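Penicillin-binding protein 2B (Streptococcus pneumoniae, PDB 2WAD) cross-links the peptide stems of neighbouring glycan strands as a penicillin-binding transpeptidase, probably as part of the elongasome that builds peripheral cell-wall peptidoglycan. Local coordinates at residues A[93-105]-A[170-182]. Sequence-based numbering, arbitrary orientation.
Sequences LKEIAKKLLTYVS and DEKKEIYLFSQLN. Unlike the reference sequence in segment 93-105: Ile96 (reference Thr).
Ala97 drops as a knob into a hole made by Glu174, Leu177, Phe178 and Leu181, where helix 90-100 crosses helix 169-182 in the region of the PBP dimerisation domain, far from the transpeptidase active site. The axes of 93-100 and 170-182 approach to 8.5 Å, at 122° between their N-to-C directions, and the single methyl of alanine suits so close a crossing: Ala97 CB lies 3.8 Å from Leu177 CB and meets the helix backbone itself, 3.6 Å from Phe178 N.

Branched aliphatic side chains, mostly leucines, pack around this knob; their forked ends let one residue touch several neighbours. Leu177 spreads its two methyls, CD1 to Leu101 CB and Val104 CG2, CD2 to Leu100 CD2, crossing both Leu100 and Leu101 at about a right angle. Leu181 CD1 reaches Ile96 CG2 at 3.9 Å, and Leu93 slides past Leu181 in the opposite direction; Phe82 of strand 72-83 touches both leucines. Leu101 CD2 packs against Lys173 CB.

The Phe178 ring is carried to Leu93 and Lys94 because CG stands anti to the backbone N (chi1 179°). Its CD1 touches Lys94 CG at 3.5 Å, so the lysine contributes its aliphatic stem.

No hydrogen bond joins the segments. Glu174 lies alongside Lys98, pointing the same way, but its OE2 is hydrogen-bonded to Tyr119 OH of helix 113-121. Lys98 NZ instead makes a weak salt bridge with Glu95 OE1 (3.4 Å), and Glu174 OE1 rests 3.5 Å from Lys98 CB.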
ATOM      1  N   LEU A  93     -39.280 -14.633  17.691  1.00 36.49           N
ATOM      2  CA  LEU A  93     -37.887 -14.235  17.917  1.00 37.99           C
ATOM      3  C   LEU A  93     -37.554 -13.911  19.378  1.00 38.71           C
ATOM      4  O   LEU A  93     -36.489 -14.274  19.881  1.00 39.07           O
ATOM      5  CB  LEU A  93     -37.480 -13.082  16.997  1.00 37.22           C
ATOM      6  CG  LEU A  93     -36.738 -13.394  15.687  1.00 40.84           C
ATOM      7  CD1 LEU A  93     -36.949 -14.802  15.176  1.00 38.11           C
ATOM      8  CD2 LEU A  93     -37.051 -12.376  14.586  1.00 41.34           C
ATOM      9  N   LYS A  94     -38.462 -13.207  20.044  1.00 37.26           N
ATOM     10  CA  LYS A  94     -38.302 -12.852  21.441  1.00 37.85           C
ATOM     11  C   LYS A  94     -38.288 -14.111  22.309  1.00 37.86           C
ATOM     12  O   LYS A  94     -37.502 -14.181  23.247  1.00 38.74           O
ATOM     13  CB  LYS A  94     -39.436 -11.922  21.889  1.00 36.84           C
ATOM     14  CG  LYS A  94     -39.313 -10.505  21.349  1.00 38.70           C
ATOM     15  CD  LYS A  94     -40.203  -9.555  22.137  1.00 41.54           C
ATOM     16  CE  LYS A  94     -41.634 -10.034  22.145  1.00 35.81           C
ATOM     17  NZ  LYS A  94     -42.584  -8.973  22.569  1.00 42.77           N
ATOM     18  N   GLU A  95     -39.139 -15.093  22.003  1.00 34.58           N
ATOM     19  CA  GLU A  95     -39.131 -16.356  22.746  1.00 34.36           C
ATOM     20  C   GLU A  95     -37.815 -17.108  22.588  1.00 34.66           C
ATOM     21  O   GLU A  95     -37.312 -17.672  23.560  1.00 35.09           O
ATOM     22  CB  GLU A  95     -40.301 -17.276  22.379  1.00 34.56           C
ATOM     23  CG  GLU A  95     -41.696 -16.670  22.482  1.00 37.41           C
ATOM     24  CD  GLU A  95     -42.119 -16.318  23.900  1.00 42.04           C
ATOM     25  OE1 GLU A  95     -41.691 -17.003  24.846  1.00 39.68           O
ATOM     26  OE2 GLU A  95     -42.906 -15.362  24.071  1.00 46.61           O
ATOM     27  N   ILE A  96     -37.246 -17.098  21.384  1.00 34.15           N
ATOM     28  CA  ILE A  96     -35.945 -17.709  21.149  1.00 33.32           C
ATOM     29  C   ILE A  96     -34.794 -16.957  21.841  1.00 36.78           C
ATOM     30  O   ILE A  96     -33.851 -17.584  22.363  1.00 35.07           O
ATOM     31  CB  ILE A  96     -35.688 -17.880  19.644  1.00 31.67           C
ATOM     32  CG1 ILE A  96     -36.634 -18.934  19.079  1.00 30.36           C
ATOM     33  CG2 ILE A  96     -34.227 -18.235  19.333  1.00 29.77           C
ATOM     34  CD1 ILE A  96     -36.642 -18.919  17.556  1.00 37.64           C
ATOM     35  N   ALA A  97     -34.874 -15.627  21.850  1.00 36.99           N
ATOM     36  CA  ALA A  97     -33.818 -14.803  22.452  1.00 38.12           C
ATOM     37  C   ALA A  97     -33.702 -15.103  23.940  1.00 38.75           C
ATOM     38  O   ALA A  97     -32.604 -15.317  24.424  1.00 40.48           O
ATOM     39  CB  ALA A  97     -34.095 -13.323  22.249  1.00 37.13           C
ATOM     40  N   LYS A  98     -34.833 -15.155  24.638  1.00 38.13           N
ATOM     41  CA  LYS A  98     -34.834 -15.343  26.086  1.00 42.02           C
ATOM     42  C   LYS A  98     -34.648 -16.768  26.615  1.00 40.98           C
ATOM     43  O   LYS A  98     -34.226 -16.929  27.757  1.00 40.60           O
ATOM     44  CB  LYS A  98     -36.042 -14.669  26.741  1.00 42.55           C
ATOM     45  CG  LYS A  98     -37.344 -15.356  26.514  1.00 43.02           C
ATOM     46  CD  LYS A  98     -38.445 -14.318  26.459  1.00 43.52           C
ATOM     47  CE  LYS A  98     -39.399 -14.460  27.613  1.00 39.45           C
ATOM     48  NZ  LYS A  98     -40.801 -14.689  27.119  1.00 36.26           N
ATOM     49  N   LYS A  99     -34.958 -17.784  25.808  1.00 40.29           N
ATOM     50  CA  LYS A  99     -34.465 -19.145  26.058  1.00 40.22           C
ATOM     51  C   LYS A  99     -32.929 -19.178  25.937  1.00 39.65           C
ATOM     52  O   LYS A  99     -32.240 -19.894  26.664  1.00 35.70           O
ATOM     53  CB  LYS A  99     -35.057 -20.158  25.070  1.00 37.67           C
ATOM     54  CG  LYS A  99     -36.476 -20.617  25.344  1.00 45.98           C
ATOM     55  CD  LYS A  99     -36.513 -21.777  26.337  1.00 49.24           C
ATOM     56  CE  LYS A  99     -36.359 -23.127  25.664  1.00 44.68           C
ATOM     57  NZ  LYS A  99     -36.681 -24.191  26.673  1.00 43.70           N
ATOM     58  N   LEU A 100     -32.401 -18.402  25.001  1.00 38.63           N
ATOM     59  CA  LEU A 100     -30.964 -18.395  24.741  1.00 39.23           C
ATOM     60  C   LEU A 100     -30.202 -17.685  25.855  1.00 39.58           C
ATOM     61  O   LEU A 100     -29.067 -18.044  26.175  1.00 39.11           O
ATOM     62  CB  LEU A 100     -30.659 -17.727  23.395  1.00 37.59           C
ATOM     63  CG  LEU A 100     -29.186 -17.806  22.987  1.00 41.34           C
ATOM     64  CD1 LEU A 100     -28.770 -19.261  22.901  1.00 43.03           C
ATOM     65  CD2 LEU A 100     -28.904 -17.094  21.666  1.00 41.44           C
ATOM     66  N   LEU A 101     -30.812 -16.660  26.435  1.00 40.96           N
ATOM     67  CA  LEU A 101     -30.134 -15.892  27.471  1.00 42.45           C
ATOM     68  C   LEU A 101     -29.794 -16.765  28.687  1.00 41.29           C
ATOM     69  O   LEU A 101     -28.866 -16.462  29.430  1.00 40.93           O
ATOM     70  CB  LEU A 101     -30.977 -14.690  27.906  1.00 42.69           C
ATOM     71  CG  LEU A 101     -30.291 -13.731  28.881  1.00 41.28           C
ATOM     72  CD1 LEU A 101     -28.896 -13.339  28.388  1.00 37.43           C
ATOM     73  CD2 LEU A 101     -31.179 -12.524  29.156  1.00 40.34           C
ATOM     74  N   THR A 102     -30.539 -17.843  28.895  1.00 40.46           N
ATOM     75  CA  THR A 102     -30.227 -18.741  29.995  1.00 42.03           C
ATOM     76  C   THR A 102     -28.847 -19.378  29.811  1.00 41.48           C
ATOM     77  O   THR A 102     -28.195 -19.733  30.792  1.00 40.06           O
ATOM     78  CB  THR A 102     -31.331 -19.798  30.233  1.00 42.97           C
ATOM     79  OG1 THR A 102     -31.598 -20.485  29.010  1.00 49.96           O
ATOM     80  CG2 THR A 102     -32.628 -19.135  30.661  1.00 44.07           C
ATOM     81  N   TYR A 103     -28.382 -19.475  28.564  1.00 39.71           N
ATOM     82  CA  TYR A 103     -27.176 -20.238  28.253  1.00 36.68           C
ATOM     83  C   TYR A 103     -25.949 -19.377  27.942  1.00 38.88           C
ATOM     84  O   TYR A 103     -24.832 -19.877  27.967  1.00 36.75           O
ATOM     85  CB  TYR A 103     -27.445 -21.305  27.172  1.00 33.39           C
ATOM     86  CG  TYR A 103     -28.521 -22.308  27.583  1.00 34.74           C
ATOM     87  CD1 TYR A 103     -28.253 -23.270  28.554  1.00 30.62           C
ATOM     88  CD2 TYR A 103     -29.797 -22.285  27.032  1.00 26.02           C
ATOM     89  CE1 TYR A 103     -29.212 -24.178  28.954  1.00 30.53           C
ATOM     90  CE2 TYR A 103     -30.774 -23.195  27.442  1.00 28.67           C
ATOM     91  CZ  TYR A 103     -30.464 -24.150  28.390  1.00 26.15           C
ATOM     92  OH  TYR A 103     -31.378 -25.071  28.852  1.00 32.29           O
ATOM     93  N   VAL A 104     -26.143 -18.090  27.675  1.00 39.22           N
ATOM     94  CA  VAL A 104     -25.036 -17.237  27.291  1.00 41.34           C
ATOM     95  C   VAL A 104     -25.002 -16.025  28.209  1.00 44.00           C
ATOM     96  O   VAL A 104     -25.957 -15.755  28.952  1.00 43.02           O
ATOM     97  CB  VAL A 104     -25.142 -16.715  25.825  1.00 43.27           C
ATOM     98  CG1 VAL A 104     -25.231 -17.861  24.819  1.00 42.49           C
ATOM     99  CG2 VAL A 104     -26.320 -15.740  25.674  1.00 39.81           C
ATOM    100  N   SER A 105     -23.893 -15.299  28.102  1.00 46.25           N
ATOM    101  CA  SER A 105     -23.631 -14.082  28.860  1.00 49.41           C
ATOM    102  C   SER A 105     -23.587 -12.875  27.930  1.00 49.64           C
ATOM    103  O   SER A 105     -22.855 -12.858  26.936  1.00 47.82           O
ATOM    104  CB  SER A 105     -22.283 -14.185  29.586  1.00 48.92           C
ATOM    105  OG  SER A 105     -22.473 -14.613  30.917  1.00 53.76           O
ATOM    106  N   ASP A 170     -31.553  -6.605  32.700  1.00 60.98           N
ATOM    107  CA  ASP A 170     -31.785  -7.947  32.161  1.00 59.33           C
ATOM    108  C   ASP A 170     -32.594  -7.900  30.860  1.00 57.13           C
ATOM    109  O   ASP A 170     -32.273  -8.581  29.887  1.00 54.36           O
ATOM    110  CB  ASP A 170     -32.516  -8.824  33.184  1.00 58.65           C
ATOM    111  CG  ASP A 170     -31.604  -9.337  34.284  1.00 60.24           C
ATOM    112  OD1 ASP A 170     -30.401  -8.975  34.310  1.00 57.49           O
ATOM    113  OD2 ASP A 170     -32.111 -10.114  35.128  1.00 58.03           O
ATOM    114  N   GLU A 171     -33.655  -7.100  30.866  1.00 56.46           N
ATOM    115  CA  GLU A 171     -34.417  -6.795  29.660  1.00 56.56           C
ATOM    116  C   GLU A 171     -33.485  -6.372  28.527  1.00 54.94           C
ATOM    117  O   GLU A 171     -33.590  -6.881  27.412  1.00 54.10           O
ATOM    118  CB  GLU A 171     -35.405  -5.669  29.948  1.00 57.17           C
ATOM    119  CG  GLU A 171     -36.776  -5.888  29.357  1.00 63.59           C
ATOM    120  CD  GLU A 171     -37.870  -5.219  30.167  1.00 68.56           C
ATOM    121  OE1 GLU A 171     -37.692  -4.999  31.388  1.00 65.91           O
ATOM    122  OE2 GLU A 171     -38.924  -4.922  29.569  1.00 71.05           O
ATOM    123  N   LYS A 172     -32.561  -5.459  28.815  1.00 53.00           N
ATOM    124  CA  LYS A 172     -31.643  -4.979  27.793  1.00 52.47           C
ATOM    125  C   LYS A 172     -30.877  -6.106  27.105  1.00 50.04           C
ATOM    126  O   LYS A 172     -30.446  -5.974  25.956  1.00 47.90           O
ATOM    127  CB  LYS A 172     -30.678  -3.933  28.352  1.00 53.25           C
ATOM    128  CG  LYS A 172     -31.313  -2.564  28.547  1.00 59.80           C
ATOM    129  CD  LYS A 172     -30.254  -1.493  28.737  1.00 67.50           C
ATOM    130  CE  LYS A 172     -30.891  -0.137  28.996  1.00 70.87           C
ATOM    131  NZ  LYS A 172     -29.914   0.783  29.638  1.00 72.84           N
ATOM    132  N   LYS A 173     -30.720  -7.216  27.816  1.00 48.90           N
ATOM    133  CA  LYS A 173     -29.922  -8.333  27.328  1.00 47.62           C
ATOM    134  C   LYS A 173     -30.726  -9.173  26.353  1.00 46.50           C
ATOM    135  O   LYS A 173     -30.187  -9.651  25.355  1.00 43.50           O
ATOM    136  CB  LYS A 173     -29.461  -9.214  28.485  1.00 49.18           C
ATOM    137  CG  LYS A 173     -28.520  -8.528  29.468  1.00 50.47           C
ATOM    138  CD  LYS A 173     -28.140  -9.503  30.576  1.00 55.71           C
ATOM    139  CE  LYS A 173     -26.936  -9.010  31.354  1.00 60.45           C
ATOM    140  NZ  LYS A 173     -26.548 -10.033  32.358  1.00 65.02           N
ATOM    141  N   GLU A 174     -32.016  -9.342  26.626  1.00 44.15           N
ATOM    142  CA  GLU A 174     -32.837 -10.033  25.653  1.00 46.87           C
ATOM    143  C   GLU A 174     -33.041  -9.144  24.430  1.00 46.65           C
ATOM    144  O   GLU A 174     -33.005  -9.623  23.292  1.00 46.30           O
ATOM    145  CB  GLU A 174     -34.126 -10.596  26.254  1.00 46.68           C
ATOM    146  CG  GLU A 174     -35.239  -9.608  26.487  1.00 51.51           C
ATOM    147  CD  GLU A 174     -36.456 -10.266  27.115  1.00 56.63           C
ATOM    148  OE1 GLU A 174     -36.322 -11.331  27.763  1.00 56.06           O
ATOM    149  OE2 GLU A 174     -37.557  -9.705  26.956  1.00 60.36           O
ATOM    150  N   ILE A 175     -33.174  -7.840  24.657  1.00 46.27           N
ATOM    151  CA  ILE A 175     -33.287  -6.917  23.529  1.00 46.67           C
ATOM    152  C   ILE A 175     -32.069  -7.006  22.631  1.00 45.97           C
ATOM    153  O   ILE A 175     -32.174  -7.007  21.403  1.00 48.63           O
ATOM    154  CB  ILE A 175     -33.507  -5.462  23.959  1.00 47.10           C
ATOM    155  CG1 ILE A 175     -34.784  -5.354  24.791  1.00 46.28           C
ATOM    156  CG2 ILE A 175     -33.613  -4.577  22.721  1.00 45.24           C
ATOM    157  CD1 ILE A 175     -35.123  -3.927  25.172  1.00 51.32           C
ATOM    158  N   TYR A 176     -30.902  -7.107  23.252  1.00 45.48           N
ATOM    159  CA  TYR A 176     -29.670  -7.319  22.498  1.00 43.04           C
ATOM    160  C   TYR A 176     -29.680  -8.584  21.640  1.00 41.91           C
ATOM    161  O   TYR A 176     -29.321  -8.553  20.469  1.00 44.53           O
ATOM    162  CB  TYR A 176     -28.466  -7.321  23.445  1.00 42.69           C
ATOM    163  CG  TYR A 176     -27.150  -7.540  22.731  1.00 44.41           C
ATOM    164  CD1 TYR A 176     -26.609  -6.556  21.912  1.00 45.81           C
ATOM    165  CD2 TYR A 176     -26.463  -8.737  22.867  1.00 41.85           C
ATOM    166  CE1 TYR A 176     -25.396  -6.756  21.259  1.00 46.91           C
ATOM    167  CE2 TYR A 176     -25.270  -8.958  22.221  1.00 46.14           C
ATOM    168  CZ  TYR A 176     -24.738  -7.965  21.425  1.00 49.64           C
ATOM    169  OH  TYR A 176     -23.546  -8.208  20.793  1.00 52.10           O
ATOM    170  N   LEU A 177     -30.069  -9.703  22.241  1.00 42.46           N
ATOM    171  CA  LEU A 177     -30.170 -10.989  21.557  1.00 42.54           C
ATOM    172  C   LEU A 177     -31.162 -10.987  20.393  1.00 43.64           C
ATOM    173  O   LEU A 177     -30.797 -11.381  19.280  1.00 44.57           O
ATOM    174  CB  LEU A 177     -30.489 -12.113  22.551  1.00 39.51           C
ATOM    175  CG  LEU A 177     -29.268 -12.545  23.383  1.00 42.35           C
ATOM    176  CD1 LEU A 177     -29.647 -13.479  24.522  1.00 45.03           C
ATOM    177  CD2 LEU A 177     -28.095 -13.121  22.573  1.00 32.46           C
ATOM    178  N   PHE A 178     -32.395 -10.550  20.649  1.00 42.10           N
ATOM    179  CA  PHE A 178     -33.373 -10.263  19.594  1.00 42.49           C
ATOM    180  C   PHE A 178     -32.774  -9.524  18.382  1.00 45.28           C
ATOM    181  O   PHE A 178     -32.887  -9.996  17.245  1.00 42.40           O
ATOM    182  CB  PHE A 178     -34.511  -9.453  20.199  1.00 42.33           C
ATOM    183  CG  PHE A 178     -35.576  -9.069  19.219  1.00 42.49           C
ATOM    184  CD1 PHE A 178     -36.736  -9.814  19.129  1.00 35.33           C
ATOM    185  CD2 PHE A 178     -35.438  -7.950  18.415  1.00 41.38           C
ATOM    186  CE1 PHE A 178     -37.734  -9.468  18.241  1.00 38.81           C
ATOM    187  CE2 PHE A 178     -36.441  -7.590  17.527  1.00 38.39           C
ATOM    188  CZ  PHE A 178     -37.592  -8.360  17.437  1.00 36.44           C
ATOM    189  N   SER A 179     -32.109  -8.390  18.625  1.00 45.04           N
ATOM    190  CA  SER A 179     -31.533  -7.596  17.535  1.00 46.58           C
ATOM    191  C   SER A 179     -30.646  -8.474  16.646  1.00 46.71           C
ATOM    192  O   SER A 179     -30.723  -8.436  15.415  1.00 47.38           O
ATOM    193  CB  SER A 179     -30.764  -6.375  18.068  1.00 46.51           C
ATOM    194  OG  SER A 179     -31.434  -5.781  19.172  1.00 50.94           O
ATOM    195  N   GLN A 180     -29.809  -9.287  17.277  1.00 47.66           N
ATOM    196  CA  GLN A 180     -28.970 -10.239  16.559  1.00 46.63           C
ATOM    197  C   GLN A 180     -29.800 -11.189  15.686  1.00 46.71           C
ATOM    198  O   GLN A 180     -29.479 -11.382  14.518  1.00 46.40           O
ATOM    199  CB  GLN A 180     -28.151 -11.050  17.564  1.00 47.80           C
ATOM    200  CG  GLN A 180     -27.207 -10.228  18.424  1.00 50.87           C
ATOM    201  CD  GLN A 180     -25.986  -9.809  17.653  1.00 57.17           C
ATOM    202  OE1 GLN A 180     -25.250 -10.648  17.125  1.00 60.63           O
ATOM    203  NE2 GLN A 180     -25.770  -8.502  17.562  1.00 62.02           N
ATOM    204  N   LEU A 181     -30.849 -11.796  16.245  1.00 44.42           N
ATOM    205  CA  LEU A 181     -31.678 -12.731  15.477  1.00 43.64           C
ATOM    206  C   LEU A 181     -32.428 -12.030  14.341  1.00 43.68           C
ATOM    207  O   LEU A 181     -32.430 -12.502  13.198  1.00 43.27           O
ATOM    208  CB  LEU A 181     -32.651 -13.505  16.376  1.00 43.22           C
ATOM    209  CG  LEU A 181     -32.067 -14.222  17.599  1.00 42.00           C
ATOM    210  CD1 LEU A 181     -33.168 -14.605  18.539  1.00 33.58           C
ATOM    211  CD2 LEU A 181     -31.221 -15.430  17.223  1.00 36.83           C
ATOM    212  N   ASN A 182     -33.062 -10.907  14.666  1.00 43.38           N
ATOM    213  CA  ASN A 182     -33.788 -10.100  13.684  1.00 45.75           C
ATOM    214  C   ASN A 182     -32.948  -9.667  12.486  1.00 46.09           C
ATOM    215  O   ASN A 182     -33.466  -9.536  11.382  1.00 46.47           O
ATOM    216  CB  ASN A 182     -34.391  -8.859  14.339  1.00 44.06           C
ATOM    217  CG  ASN A 182     -35.669  -8.423  13.674  1.00 47.60           C
ATOM    218  OD1 ASN A 182     -36.477  -9.253  13.252  1.00 48.79           O
ATOM    219  ND2 ASN A 182     -35.879  -7.117  13.594  1.00 47.21           N
TER